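N-acetyltransferase domain-containing protein (Xanthomonas campestris pv. campestris, PDB 2OZH) is a putative acyltransferase of the GNAT family, probably transferring an acyl group, such as acetyl, other than an amino-acyl group to a substrate not yet identified. Local coordinates at residues A[16-21]-A[54-59]; A[27-32]-A[72-77]; A[46-51]-A[91-96]. All blocks are in the same frame, centred on the assembly; numbering follows the deposited sequence. Where two conformers were deposited one is given.

In the fold
The three contacts are built on three consecutive strands of the mixed GNAT sheet: 46-52 (contact 3), 55-64 (contact 1) and 69-77 (contact 2), each antiparallel to the next. Centres of contacts 1 and 2 lie about 12 Å apart, those of 1 and 3 about 14 Å and those of 2 and 3 about 15 Å. Along the chain 16-21 and 27-32 come first, then 46-51, 54-59, 72-77 and finally 91-96, so the contacts interleave. Helix 16-26 and its following loop are tied to one side of the sheet, helix 86-96 to the other. Contacts 1 and 2 meet where Phe-59 N and Phe-76 O form a probable backbone hydrogen bond between neighbouring strands; the one sheet is thus covered by helix on both sides.

Contact 1. Residues A[16-21]-A[54-59]; sequences IGLIHR and GRQVAF
One face of the Phe-59 ring carries the CD1 methyl of Ile-19, 3.7 Å above the ring plane and displaced toward its rim, a CH-pi contact 22° off the ring normal. The same methyl also reaches the flat amide of Gln-56, 3.9 Å from OE1, while the second branch, Ile-19 CG2, comes within 4.0 Å of Phe-59 CE2. A branched aliphatic side chain suits this place: both arms meet the Phe-59 ring, and the longer one reaches the Gln-56 amide as well.

The amide is held at both ends: Gln-56 NE2 donates to Ala-58 O at 3.0 Å, from above the carbonyl plane, and OE1 accepts from the backbone N of Asp-15. With CG anti to the backbone N (chi1 -171°) and the chain extended beyond it, Gln-56 can span to both partners, which satisfy its buried polar end. Leu-18 covers the stem instead, its CD2 lying 3.7 Å from Gln-56 CB and 3.4 Å from Gln-56 O.

Segment axes approach to 9.6 Å at 39°, helix resting on strand. Val-57 and Ala-58, turned from the helix, both face Gly-50, a classic beta bulge within the helix-covered sheet of a GNAT domain.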
ATOM      1  N   ILE A  16     -16.108 -15.010   1.836  1.00 10.51           N
ATOM      2  CA  ILE A  16     -15.714 -14.277   0.648  1.00 10.45           C
ATOM      3  C   ILE A  16     -16.938 -13.807  -0.111  1.00 10.75           C
ATOM      4  O   ILE A  16     -16.942 -12.689  -0.630  1.00 11.29           O
ATOM      5  CB  ILE A  16     -14.774 -15.135  -0.257  1.00 12.14           C
ATOM      6  CG1 ILE A  16     -13.547 -15.641   0.519  1.00 14.07           C
ATOM      7  CG2 ILE A  16     -14.380 -14.357  -1.489  1.00 14.71           C
ATOM      8  CD1 ILE A  16     -12.610 -14.580   1.016  1.00 14.88           C
ATOM      9  N   GLY A  17     -17.976 -14.632  -0.195  1.00 11.03           N
ATOM     10  CA  GLY A  17     -19.174 -14.220  -0.919  1.00 10.30           C
ATOM     11  C   GLY A  17     -19.828 -13.030  -0.276  1.00 11.44           C
ATOM     12  O   GLY A  17     -20.299 -12.115  -0.964  1.00 11.58           O
ATOM     13  N   LEU A  18     -19.925 -13.032   1.051  1.00 10.42           N
ATOM     14  CA  LEU A  18     -20.470 -11.863   1.745  1.00  9.70           C
ATOM     15  C   LEU A  18     -19.650 -10.611   1.459  1.00  9.61           C
ATOM     16  O   LEU A  18     -20.208  -9.520   1.250  1.00 10.63           O
ATOM     17  CB  LEU A  18     -20.500 -12.118   3.261  1.00 10.43           C
ATOM     18  CG  LEU A  18     -20.887 -10.920   4.129  1.00 13.19           C
ATOM     19  CD1 LEU A  18     -22.334 -10.591   4.049  1.00 14.74           C
ATOM     20  CD2 LEU A  18     -20.434 -11.123   5.567  1.00 17.47           C
ATOM     21  N   ILE A  19     -18.327 -10.726   1.516  1.00 10.08           N
ATOM     22  CA  ILE A  19     -17.479  -9.592   1.297  1.00 10.31           C
ATOM     23  C   ILE A  19     -17.659  -9.098  -0.132  1.00 10.13           C
ATOM     24  O   ILE A  19     -17.734  -7.904  -0.382  1.00 10.91           O
ATOM     25  CB  ILE A  19     -16.001  -9.955   1.592  1.00 10.71           C
ATOM     26  CG1 ILE A  19     -15.799 -10.270   3.063  1.00 10.46           C
ATOM     27  CG2 ILE A  19     -15.067  -8.839   1.133  1.00 10.96           C
ATOM     28  CD1 ILE A  19     -14.511 -11.037   3.301  1.00 12.07           C
ATOM     29  N   HIS A  20     -17.636 -10.003  -1.093  1.00 10.22           N
ATOM     30  CA  HIS A  20     -17.844  -9.650  -2.481  1.00  9.63           C
ATOM     31  C   HIS A  20     -19.168  -8.934  -2.698  1.00 10.35           C
ATOM     32  O   HIS A  20     -19.217  -7.873  -3.334  1.00 11.07           O
ATOM     33  CB  HIS A  20     -17.774 -10.911  -3.344  1.00 10.06           C
ATOM     34  CG  HIS A  20     -18.109 -10.713  -4.788  1.00 10.04           C
ATOM     35  ND1 HIS A  20     -18.795 -11.675  -5.498  1.00 11.32           N
ATOM     36  CD2 HIS A  20     -17.863  -9.694  -5.642  1.00 12.13           C
ATOM     37  CE1 HIS A  20     -18.972 -11.230  -6.740  1.00 12.28           C
ATOM     38  NE2 HIS A  20     -18.386 -10.048  -6.863  1.00 11.75           N
ATOM     39  N   ARG A  21     -20.256  -9.492  -2.203  1.00 10.11           N
ATOM     40  CA  ARG A  21     -21.561  -8.851  -2.393  1.00  9.99           C
ATOM     41  C   ARG A  21     -21.586  -7.470  -1.767  1.00 10.59           C
ATOM     42  O   ARG A  21     -22.086  -6.515  -2.348  1.00 10.67           O
ATOM     43  CB  ARG A  21     -22.670  -9.740  -1.798  1.00  9.96           C
ATOM     44  CG  ARG A  21     -22.877 -11.060  -2.546  1.00 11.95           C
ATOM     45  CD  ARG A  21     -23.628 -12.184  -1.670  1.00 13.39           C
ATOM     46  NE  ARG A  21     -23.429 -13.460  -2.349  1.00 12.02           N
ATOM     47  CZ  ARG A  21     -22.909 -14.550  -1.865  1.00 11.53           C
ATOM     48  NH1 ARG A  21     -22.632 -14.691  -0.556  1.00 12.88           N
ATOM     49  NH2 ARG A  21     -22.619 -15.526  -2.703  1.00 13.34           N
ATOM     50  N   GLY A  54     -21.080 -17.409  14.422  1.00 11.63           N
ATOM     51  CA  GLY A  54     -20.802 -18.191  13.246  1.00 11.22           C
ATOM     52  C   GLY A  54     -20.904 -17.484  11.922  1.00 11.27           C
ATOM     53  O   GLY A  54     -20.757 -18.104  10.868  1.00 11.53           O
ATOM     54  N   ARG A  55     -21.247 -16.179  11.967  1.00 11.62           N
ATOM     55  CA  ARG A  55     -21.446 -15.386  10.780  1.00 12.13           C
ATOM     56  C   ARG A  55     -20.477 -14.207  10.801  1.00 10.22           C
ATOM     57  O   ARG A  55     -20.238 -13.630  11.858  1.00 11.56           O
ATOM     58  CB  ARG A  55     -22.860 -14.812  10.755  1.00 13.64           C
ATOM     59  CG  ARG A  55     -23.933 -15.702  10.131  1.00 19.49           C
ATOM     60  CD  ARG A  55     -24.163 -16.987  10.786  1.00 26.25           C
ATOM     61  NE  ARG A  55     -24.560 -16.958  12.195  1.00 22.82           N
ATOM     62  CZ  ARG A  55     -25.802 -16.868  12.676  1.00 20.59           C
ATOM     63  NH1 ARG A  55     -26.856 -16.786  11.866  1.00 28.85           N
ATOM     64  NH2 ARG A  55     -25.975 -16.960  13.975  1.00 17.50           N
ATOM     65  N   GLN A  56     -19.987 -13.834   9.630  1.00 10.90           N
ATOM     66  CA  GLN A  56     -19.174 -12.618   9.515  1.00  9.98           C
ATOM     67  C   GLN A  56     -20.095 -11.398   9.543  1.00 11.43           C
ATOM     68  O   GLN A  56     -21.101 -11.339   8.849  1.00 12.96           O
ATOM     69  CB  GLN A  56     -18.355 -12.631   8.249  1.00 10.13           C
ATOM     70  CG  GLN A  56     -17.345 -11.474   8.223  1.00 10.89           C
ATOM     71  CD  GLN A  56     -16.347 -11.525   7.135  1.00 11.75           C
ATOM     72  OE1 GLN A  56     -16.203 -12.520   6.439  1.00 11.94           O
ATOM     73  NE2 GLN A  56     -15.561 -10.440   7.020  1.00 11.09           N
ATOM     74  N   VAL A  57     -19.689 -10.415  10.352  1.00 11.09           N
ATOM     75  CA  VAL A  57     -20.442  -9.175  10.533  1.00 11.34           C
ATOM     76  C   VAL A  57     -19.645  -7.926  10.177  1.00 11.20           C
ATOM     77  O   VAL A  57     -20.237  -6.847  10.064  1.00 10.85           O
ATOM     78  CB  VAL A  57     -20.943  -9.038  11.980  1.00 12.06           C
ATOM     79  CG1 VAL A  57     -21.848 -10.247  12.323  1.00 14.10           C
ATOM     80  CG2 VAL A  57     -19.843  -8.883  12.972  1.00 13.95           C
ATOM     81  N   ALA A  58     -18.324  -8.029  10.008  1.00 10.39           N
ATOM     82  CA  ALA A  58     -17.510  -6.827   9.789  1.00 10.65           C
ATOM     83  C   ALA A  58     -16.220  -7.233   9.123  1.00 10.29           C
ATOM     84  O   ALA A  58     -15.823  -8.405   9.151  1.00 10.68           O
ATOM     85  CB  ALA A  58     -17.223  -6.127  11.108  1.00 11.26           C
ATOM     86  N   PHE A  59     -15.523  -6.250   8.538  1.00 10.20           N
ATOM     87  CA  PHE A  59     -14.303  -6.487   7.787  1.00  9.70           C
ATOM     88  C   PHE A  59     -13.456  -5.230   7.759  1.00  9.99           C
ATOM     89  O   PHE A  59     -13.976  -4.121   7.777  1.00 11.18           O
ATOM     90  CB  PHE A  59     -14.695  -6.804   6.333  1.00 10.94           C
ATOM     91  CG  PHE A  59     -13.568  -7.286   5.423  1.00  9.92           C
ATOM     92  CD1 PHE A  59     -12.850  -8.431   5.715  1.00  9.77           C
ATOM     93  CD2 PHE A  59     -13.246  -6.596   4.275  1.00 10.47           C
ATOM     94  CE1 PHE A  59     -11.851  -8.883   4.864  1.00  9.87           C
ATOM     95  CE2 PHE A  59     -12.291  -7.043   3.429  1.00 11.70           C
ATOM     96  CZ  PHE A  59     -11.600  -8.190   3.686  1.00 10.33           C
TER

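Contact 2. Residues A[27-32]-A[72-77]; sequences TDWAKD and LGDVFV. With EDO (1,2-ethanediol), chain E.
Trp-29 lays the six-membered part of its indole beside the backbone of strand 69-77, with CZ2 3.8 Å from Asp-74 CA and CH2 3.7 Å from Val-75 O. The strand corresponds to the fourth core strand of the GNAT fold, the one that in relatives lines the acetyl-CoA cleft.

The indole N-H anchors the overlap: Trp-29 NE1 donates to Asp-74 OD1 at 2.8 Å (151°), close to the ring plane and onto the anti lone pair. Ring and carboxylate are nearly coplanar, 22° apart. The other oxygen, OD2, forms a salt bridge with Arg-61, so the aspartate is gripped on both oxygens. Asp-74 CB leads away from the loop, but CG lies beside the backbone N, anti to the carbonyl carbon, and this brings OD1 back to the indole N-H.

Thr-27 CB lies over one ring face, 3.5 Å above the plane, and its OG1 accepts from Ala-30 N in an ST motif at the start of the Asp-28 to Lys-31 type I turn. Trp-29 also packs on Arg-104 of the second subunit, where a broad ring suits a place between strand and neighbour.

A bound ethanediol, probably from the crystallisation liquor, bridges toward strand 105-109, where it is hydrogen-bonded to Ala-109 O; its O1 accepts from Val-75 N at 3.1 Å (166°).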
ATOM      1  N   THR A  27     -21.018  -0.461  -1.544  1.00 14.11           N
ATOM      2  CA  THR A  27     -19.965   0.540  -1.411  1.00 15.13           C
ATOM      3  C   THR A  27     -19.808   1.283  -2.727  1.00 17.32           C
ATOM      4  O   THR A  27     -20.045   0.741  -3.782  1.00 18.62           O
ATOM      5  CB  THR A  27     -18.598  -0.053  -0.979  1.00 15.01           C
ATOM      6  OG1 THR A  27     -17.914  -0.641  -2.097  1.00 15.53           O
ATOM      7  CG2 THR A  27     -18.727  -1.048   0.158  1.00 15.98           C
ATOM      8  N   ASP A  28     -19.346   2.533  -2.673  1.00 17.52           N
ATOM      9  CA  ASP A  28     -19.019   3.193  -3.926  1.00 19.21           C
ATOM     10  C   ASP A  28     -17.608   2.859  -4.412  1.00 17.59           C
ATOM     11  O   ASP A  28     -17.375   2.701  -5.637  1.00 19.47           O
ATOM     12  CB  ASP A  28     -19.263   4.699  -3.860  1.00 21.97           C
ATOM     13  CG  ASP A  28     -18.494   5.387  -2.790  1.00 24.94           C
ATOM     14  OD1 ASP A  28     -17.764   4.752  -2.002  1.00 25.39           O
ATOM     15  OD2 ASP A  28     -18.617   6.639  -2.748  1.00 28.13           O
ATOM     16  N   TRP A  29     -16.684   2.667  -3.465  1.00 16.13           N
ATOM     17  CA  TRP A  29     -15.299   2.513  -3.820  1.00 16.38           C
ATOM     18  C   TRP A  29     -15.020   1.180  -4.500  1.00 18.39           C
ATOM     19  O   TRP A  29     -14.049   1.038  -5.208  1.00 20.02           O
ATOM     20  CB  TRP A  29     -14.365   2.681  -2.593  1.00 17.31           C
ATOM     21  CG  TRP A  29     -14.475   1.587  -1.547  1.00 15.41           C
ATOM     22  CD1 TRP A  29     -13.841   0.394  -1.574  1.00 15.94           C
ATOM     23  CD2 TRP A  29     -15.270   1.588  -0.365  1.00 15.22           C
ATOM     24  NE1 TRP A  29     -14.158  -0.358  -0.457  1.00 15.39           N
ATOM     25  CE2 TRP A  29     -15.056   0.346   0.288  1.00 14.44           C
ATOM     26  CE3 TRP A  29     -16.156   2.507   0.220  1.00 17.88           C
ATOM     27  CZ2 TRP A  29     -15.673   0.016   1.502  1.00 16.39           C
ATOM     28  CZ3 TRP A  29     -16.767   2.160   1.423  1.00 18.09           C
ATOM     29  CH2 TRP A  29     -16.515   0.945   2.045  1.00 20.00           C
ATOM     30  N   ALA A  30     -15.874   0.188  -4.293  1.00 15.64           N
ATOM     31  CA  ALA A  30     -15.662  -1.104  -4.914  1.00 14.92           C
ATOM     32  C   ALA A  30     -16.866  -1.570  -5.696  1.00 14.07           C
ATOM     33  O   ALA A  30     -17.007  -2.753  -5.984  1.00 14.11           O
ATOM     34  CB  ALA A  30     -15.257  -2.137  -3.866  1.00 14.79           C
ATOM     35  N   LYS A  31     -17.732  -0.635  -6.097  1.00 13.34           N
ATOM     36  CA  LYS A  31     -18.911  -0.960  -6.885  0.50 14.06           C
ATOM     37  C   LYS A  31     -18.548  -1.850  -8.070  1.00 13.01           C
ATOM     38  O   LYS A  31     -17.634  -1.522  -8.855  1.00 15.55           O
ATOM     39  CB  LYS A  31     -19.608   0.322  -7.399  0.50 14.20           C
ATOM     40  CG  LYS A  31     -20.916   0.051  -8.131  0.50 17.09           C
ATOM     41  CD  LYS A  31     -21.559   1.338  -8.668  0.50 18.68           C
ATOM     42  CE  LYS A  31     -22.762   1.020  -9.542  0.50 26.38           C
ATOM     43  NZ  LYS A  31     -23.475   2.265  -9.983  0.50 25.84           N
ATOM     44  N   ASP A  32     -19.260  -2.967  -8.203  1.00 12.82           N
ATOM     45  CA  ASP A  32     -19.123  -3.907  -9.316  1.00 12.71           C
ATOM     46  C   ASP A  32     -17.800  -4.673  -9.340  1.00 12.93           C
ATOM     47  O   ASP A  32     -17.492  -5.341 -10.319  1.00 14.83           O
ATOM     48  CB  ASP A  32     -19.388  -3.221 -10.665  1.00 14.15           C
ATOM     49  CG  ASP A  32     -20.834  -2.807 -10.840  1.00 18.85           C
ATOM     50  OD1 ASP A  32     -21.731  -3.561 -10.413  1.00 17.51           O
ATOM     51  OD2 ASP A  32     -21.085  -1.728 -11.431  1.00 21.19           O
ATOM     52  N   LEU A  72      -5.080   1.128   4.582  1.00 10.10           N
ATOM     53  CA  LEU A  72      -6.330   0.578   5.090  1.00 11.00           C
ATOM     54  C   LEU A  72      -7.432   0.837   4.100  1.00 12.34           C
ATOM     55  O   LEU A  72      -7.613   1.935   3.631  1.00 12.89           O
ATOM     56  CB  LEU A  72      -6.664   1.274   6.406  1.00 12.28           C
ATOM     57  CG  LEU A  72      -7.963   0.877   7.109  1.00 13.36           C
ATOM     58  CD1 LEU A  72      -7.873  -0.567   7.624  1.00 14.41           C
ATOM     59  CD2 LEU A  72      -8.312   1.865   8.230  1.00 15.51           C
ATOM     60  N   GLY A  73      -8.254  -0.179   3.874  1.00 13.04           N
ATOM     61  CA  GLY A  73      -9.475  -0.013   3.088  1.00 14.23           C
ATOM     62  C   GLY A  73     -10.480  -1.115   3.349  1.00 13.66           C
ATOM     63  O   GLY A  73     -10.289  -1.988   4.185  1.00 13.52           O
ATOM     64  N   ASP A  74     -11.573  -1.032   2.612  1.00 13.88           N
ATOM     65  CA  ASP A  74     -12.646  -2.029   2.631  1.00 12.73           C
ATOM     66  C   ASP A  74     -13.305  -2.189   4.001  1.00 14.08           C
ATOM     67  O   ASP A  74     -13.883  -3.223   4.287  1.00 14.60           O
ATOM     68  CB  ASP A  74     -12.179  -3.377   2.092  1.00 13.65           C
ATOM     69  CG  ASP A  74     -11.871  -3.359   0.602  1.00 15.30           C
ATOM     70  OD1 ASP A  74     -12.352  -2.483  -0.128  1.00 15.05           O
ATOM     71  OD2 ASP A  74     -11.222  -4.331   0.158  1.00 19.34           O
ATOM     72  N   VAL A  75     -13.293  -1.169   4.830  1.00 12.45           N
ATOM     73  CA  VAL A  75     -13.878  -1.266   6.169  1.00 12.29           C
ATOM     74  C   VAL A  75     -15.375  -1.246   6.076  1.00 11.91           C
ATOM     75  O   VAL A  75     -15.987  -0.340   5.456  1.00 13.85           O
ATOM     76  CB  VAL A  75     -13.378  -0.121   7.074  1.00 14.18           C
ATOM     77  CG1 VAL A  75     -14.090  -0.148   8.431  1.00 18.27           C
ATOM     78  CG2 VAL A  75     -11.866  -0.197   7.262  1.00 15.09           C
ATOM     79  N   PHE A  76     -16.027  -2.243   6.693  1.00 10.93           N
ATOM     80  CA  PHE A  76     -17.457  -2.208   6.794  1.00 11.13           C
ATOM     81  C   PHE A  76     -17.937  -3.012   8.007  1.00 10.46           C
ATOM     82  O   PHE A  76     -17.272  -3.924   8.481  1.00 10.25           O
ATOM     83  CB  PHE A  76     -18.153  -2.709   5.508  1.00 12.74           C
ATOM     84  CG  PHE A  76     -18.021  -4.200   5.215  1.00 12.17           C
ATOM     85  CD1 PHE A  76     -18.800  -5.125   5.880  1.00 11.97           C
ATOM     86  CD2 PHE A  76     -17.191  -4.665   4.215  1.00 12.27           C
ATOM     87  CE1 PHE A  76     -18.745  -6.503   5.577  1.00 12.90           C
ATOM     88  CE2 PHE A  76     -17.118  -6.012   3.920  1.00 11.83           C
ATOM     89  CZ  PHE A  76     -17.863  -6.923   4.598  1.00 12.38           C
ATOM     90  N   VAL A  77     -19.148  -2.642   8.439  1.00 11.01           N
ATOM     91  CA  VAL A  77     -19.959  -3.398   9.396  0.50 10.71           C
ATOM     92  C   VAL A  77     -21.331  -3.539   8.774  1.00 11.43           C
ATOM     93  O   VAL A  77     -21.867  -2.558   8.275  1.00 13.07           O
ATOM     94  CB  VAL A  77     -20.038  -2.687  10.755  0.50 10.70           C
ATOM     95  CG1 VAL A  77     -20.977  -3.411  11.686  0.50 11.28           C
ATOM     96  CG2 VAL A  77     -18.656  -2.565  11.374  0.50  9.13           C
TER
HETATM   97  C1  EDO E 301     -11.393   2.487   5.391  1.00 25.84           C
HETATM   98  O1  EDO E 301     -12.019   1.641   4.408  1.00 23.53           O
HETATM   99  C2  EDO E 301     -10.928   3.780   4.787  1.00 27.34           C
HETATM  100  O2  EDO E 301     -12.034   4.616   4.433  1.00 31.43           O

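Contact 3. Residues A[46-51]-A[91-96]; sequences LCFGGF and MDAVMA
This is a buried, largely apolar contact between strand and helix, without hydrogen bonds across it, in which Phe-48 of strand 46-52 is pressed against Ala-93 and Val-94 of helix 86-96. The helix belongs to a beta-alpha-beta crossover: it follows strand 69-77 and leads to the parallel strand 105-109, and in the GNAT fold it is the helix that starts behind the pyrophosphate-binding loop.

Val-94 does most of the touching. Its CG2 methyl stands over the middle of the Phe-48 ring, 3.7 Å from the centroid and only 9° off the ring normal, so the methyl's hydrogens meet the pi cloud almost head on. In Val-94, CG2 is anti to the carbonyl carbon and beside the backbone N, and this places it, rather than CG1, above the ring. Val-94 also packs on Phe-106 of strand 105-109, so its branched side chain serves two aromatic neighbours.

Ala-93 meets the ring differently. Its CB is 3.9 Å from Phe-48 CD2, and its short side chain lets the helix backbone itself come close. Phe-48 CG is anti to the carbonyl carbon (chi1 -64°), which sends the ring from the strand up to the helix; Thr-9 and Val-62 also touch it.

Asp-92 forms a salt bridge with Lys-88 one turn back, and selenomethionine Met-95 packs both on Phe-106 and on Arg-134 of the second subunit. Within the contact, the backbone approaches the ring most closely where Ala-93 O lies 3.7 Å from Phe-48 CE2.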
ATOM      1  N   LEU A  46      -3.476  -8.356   4.598  1.00 10.96           N
ATOM      2  CA  LEU A  46      -3.732  -8.714   5.978  1.00 11.18           C
ATOM      3  C   LEU A  46      -5.149  -8.284   6.293  1.00 10.33           C
ATOM      4  O   LEU A  46      -5.488  -7.108   6.317  1.00 11.14           O
ATOM      5  CB  LEU A  46      -2.745  -8.035   6.925  1.00 10.89           C
ATOM      6  CG  LEU A  46      -2.925  -8.323   8.415  1.00 11.81           C
ATOM      7  CD1 LEU A  46      -2.786  -9.778   8.729  1.00 13.34           C
ATOM      8  CD2 LEU A  46      -1.880  -7.538   9.210  1.00 13.34           C
ATOM      9  N   CYS A  47      -6.024  -9.275   6.424  1.00 10.93           N
ATOM     10  CA  CYS A  47      -7.451  -9.042   6.534  1.00 10.94           C
ATOM     11  C   CYS A  47      -7.921  -9.307   7.948  1.00 11.10           C
ATOM     12  O   CYS A  47      -7.444 -10.238   8.612  1.00 11.90           O
ATOM     13  CB  CYS A  47      -8.240  -9.934   5.587  1.00 11.23           C
ATOM     14  SG  CYS A  47      -7.836  -9.704   3.843  1.00 12.61           S
ATOM     15  N   PHE A  48      -8.858  -8.478   8.396  1.00 11.39           N
ATOM     16  CA  PHE A  48      -9.452  -8.556   9.745  1.00 11.69           C
ATOM     17  C   PHE A  48     -10.936  -8.842   9.558  1.00 10.72           C
ATOM     18  O   PHE A  48     -11.677  -8.018   9.022  1.00 11.61           O
ATOM     19  CB  PHE A  48      -9.248  -7.230  10.498  1.00 11.41           C
ATOM     20  CG  PHE A  48      -7.797  -6.930  10.757  1.00 11.43           C
ATOM     21  CD1 PHE A  48      -6.989  -6.452   9.754  1.00 11.68           C
ATOM     22  CD2 PHE A  48      -7.221  -7.146  12.011  1.00 11.86           C
ATOM     23  CE1 PHE A  48      -5.644  -6.206   9.985  1.00 11.54           C
ATOM     24  CE2 PHE A  48      -5.887  -6.916  12.239  1.00 12.04           C
ATOM     25  CZ  PHE A  48      -5.099  -6.444  11.229  1.00 10.38           C
ATOM     26  N   GLY A  49     -11.362 -10.002  10.013  1.00 11.44           N
ATOM     27  CA  GLY A  49     -12.777 -10.330   9.988  1.00 11.22           C
ATOM     28  C   GLY A  49     -13.349 -10.269  11.373  1.00 11.61           C
ATOM     29  O   GLY A  49     -12.705 -10.668  12.335  1.00 12.19           O
ATOM     30  N   GLY A  50     -14.576  -9.787  11.493  1.00 11.20           N
ATOM     31  CA  GLY A  50     -15.310  -9.835  12.731  1.00 10.81           C
ATOM     32  C   GLY A  50     -16.509 -10.766  12.588  1.00 10.13           C
ATOM     33  O   GLY A  50     -17.186 -10.735  11.566  1.00 11.10           O
ATOM     34  N   PHE A  51     -16.679 -11.605  13.595  1.00 11.13           N
ATOM     35  CA  PHE A  51     -17.657 -12.690  13.539  1.00 11.01           C
ATOM     36  C   PHE A  51     -18.483 -12.746  14.808  1.00 10.14           C
ATOM     37  O   PHE A  51     -17.939 -12.571  15.909  1.00 11.87           O
ATOM     38  CB  PHE A  51     -16.948 -14.039  13.371  1.00 11.39           C
ATOM     39  CG  PHE A  51     -16.046 -14.103  12.160  1.00 10.86           C
ATOM     40  CD1 PHE A  51     -14.755 -13.631  12.231  1.00 10.61           C
ATOM     41  CD2 PHE A  51     -16.496 -14.612  10.950  1.00 12.64           C
ATOM     42  CE1 PHE A  51     -13.929 -13.669  11.154  1.00 11.99           C
ATOM     43  CE2 PHE A  51     -15.686 -14.642   9.855  1.00 13.27           C
ATOM     44  CZ  PHE A  51     -14.416 -14.197   9.939  1.00 11.95           C
HETATM   45  N   MSE A  91     -10.576  -1.963  14.372  1.00 10.78           N
HETATM   46  CA  MSE A  91      -9.527  -0.969  14.346  1.00 12.46           C
HETATM   47  C   MSE A  91      -8.542  -1.114  15.478  1.00 11.54           C
HETATM   48  O   MSE A  91      -7.333  -0.921  15.306  1.00 12.70           O
HETATM   49  CB  MSE A  91     -10.114   0.439  14.386  1.00 15.23           C
HETATM   50  CG  MSE A  91     -10.741   0.859  13.096  1.00 15.57           C
HETATM   51 SE   MSE A  91      -9.553   0.838  11.563  0.75 25.20          SE
HETATM   52  CE  MSE A  91      -8.317   1.717  12.169  1.00 17.12           C
ATOM     53  N   ASP A  92      -9.052  -1.494  16.637  1.00 11.87           N
ATOM     54  CA  ASP A  92      -8.156  -1.770  17.744  1.00 11.92           C
ATOM     55  C   ASP A  92      -7.184  -2.895  17.386  1.00 11.96           C
ATOM     56  O   ASP A  92      -5.979  -2.821  17.687  1.00 12.10           O
ATOM     57  CB  ASP A  92      -8.924  -2.130  19.022  1.00 12.26           C
ATOM     58  CG  ASP A  92      -9.598  -0.945  19.691  1.00 14.25           C
ATOM     59  OD1 ASP A  92      -9.353   0.215  19.333  1.00 15.88           O
ATOM     60  OD2 ASP A  92     -10.416  -1.225  20.613  1.00 18.73           O
ATOM     61  N   ALA A  93      -7.675  -3.934  16.701  1.00 11.22           N
ATOM     62  CA  ALA A  93      -6.844  -5.036  16.301  1.00 10.99           C
ATOM     63  C   ALA A  93      -5.840  -4.600  15.236  1.00 11.41           C
ATOM     64  O   ALA A  93      -4.693  -5.050  15.242  1.00 12.19           O
ATOM     65  CB  ALA A  93      -7.706  -6.154  15.755  1.00 12.76           C
ATOM     66  N   VAL A  94      -6.266  -3.751  14.308  1.00 11.40           N
ATOM     67  CA  VAL A  94      -5.323  -3.188  13.323  1.00 11.48           C
ATOM     68  C   VAL A  94      -4.207  -2.418  13.994  1.00 12.00           C
ATOM     69  O   VAL A  94      -3.014  -2.601  13.680  1.00 13.11           O
ATOM     70  CB  VAL A  94      -6.051  -2.292  12.296  1.00 12.61           C
ATOM     71  CG1 VAL A  94      -5.097  -1.561  11.369  1.00 12.88           C
ATOM     72  CG2 VAL A  94      -7.066  -3.101  11.472  1.00 13.81           C
HETATM   73  N   MSE A  95      -4.581  -1.545  14.922  1.00 12.76           N
HETATM   74  CA  MSE A  95      -3.583  -0.693  15.560  1.00 13.41           C
HETATM   75  C   MSE A  95      -2.637  -1.496  16.428  1.00 14.84           C
HETATM   76  O   MSE A  95      -1.469  -1.071  16.636  1.00 16.35           O
HETATM   77  CB  MSE A  95      -4.258   0.385  16.402  1.00 15.89           C
HETATM   78  CG  MSE A  95      -5.024   1.413  15.647  1.00 13.59           C
HETATM   79 SE   MSE A  95      -3.914   2.644  14.579  0.75 28.80          SE
HETATM   80  CE  MSE A  95      -4.129   1.634  13.053  1.00 11.87           C
ATOM     81  N   ALA A  96      -3.097  -2.626  16.958  1.00 13.02           N
ATOM     82  CA  ALA A  96      -2.286  -3.470  17.835  1.00 13.03           C
ATOM     83  C   ALA A  96      -1.566  -4.595  17.126  1.00 13.37           C
ATOM     84  O   ALA A  96      -0.822  -5.346  17.761  1.00 13.83           O
ATOM     85  CB  ALA A  96      -3.151  -4.069  18.991  1.00 14.38           C
TER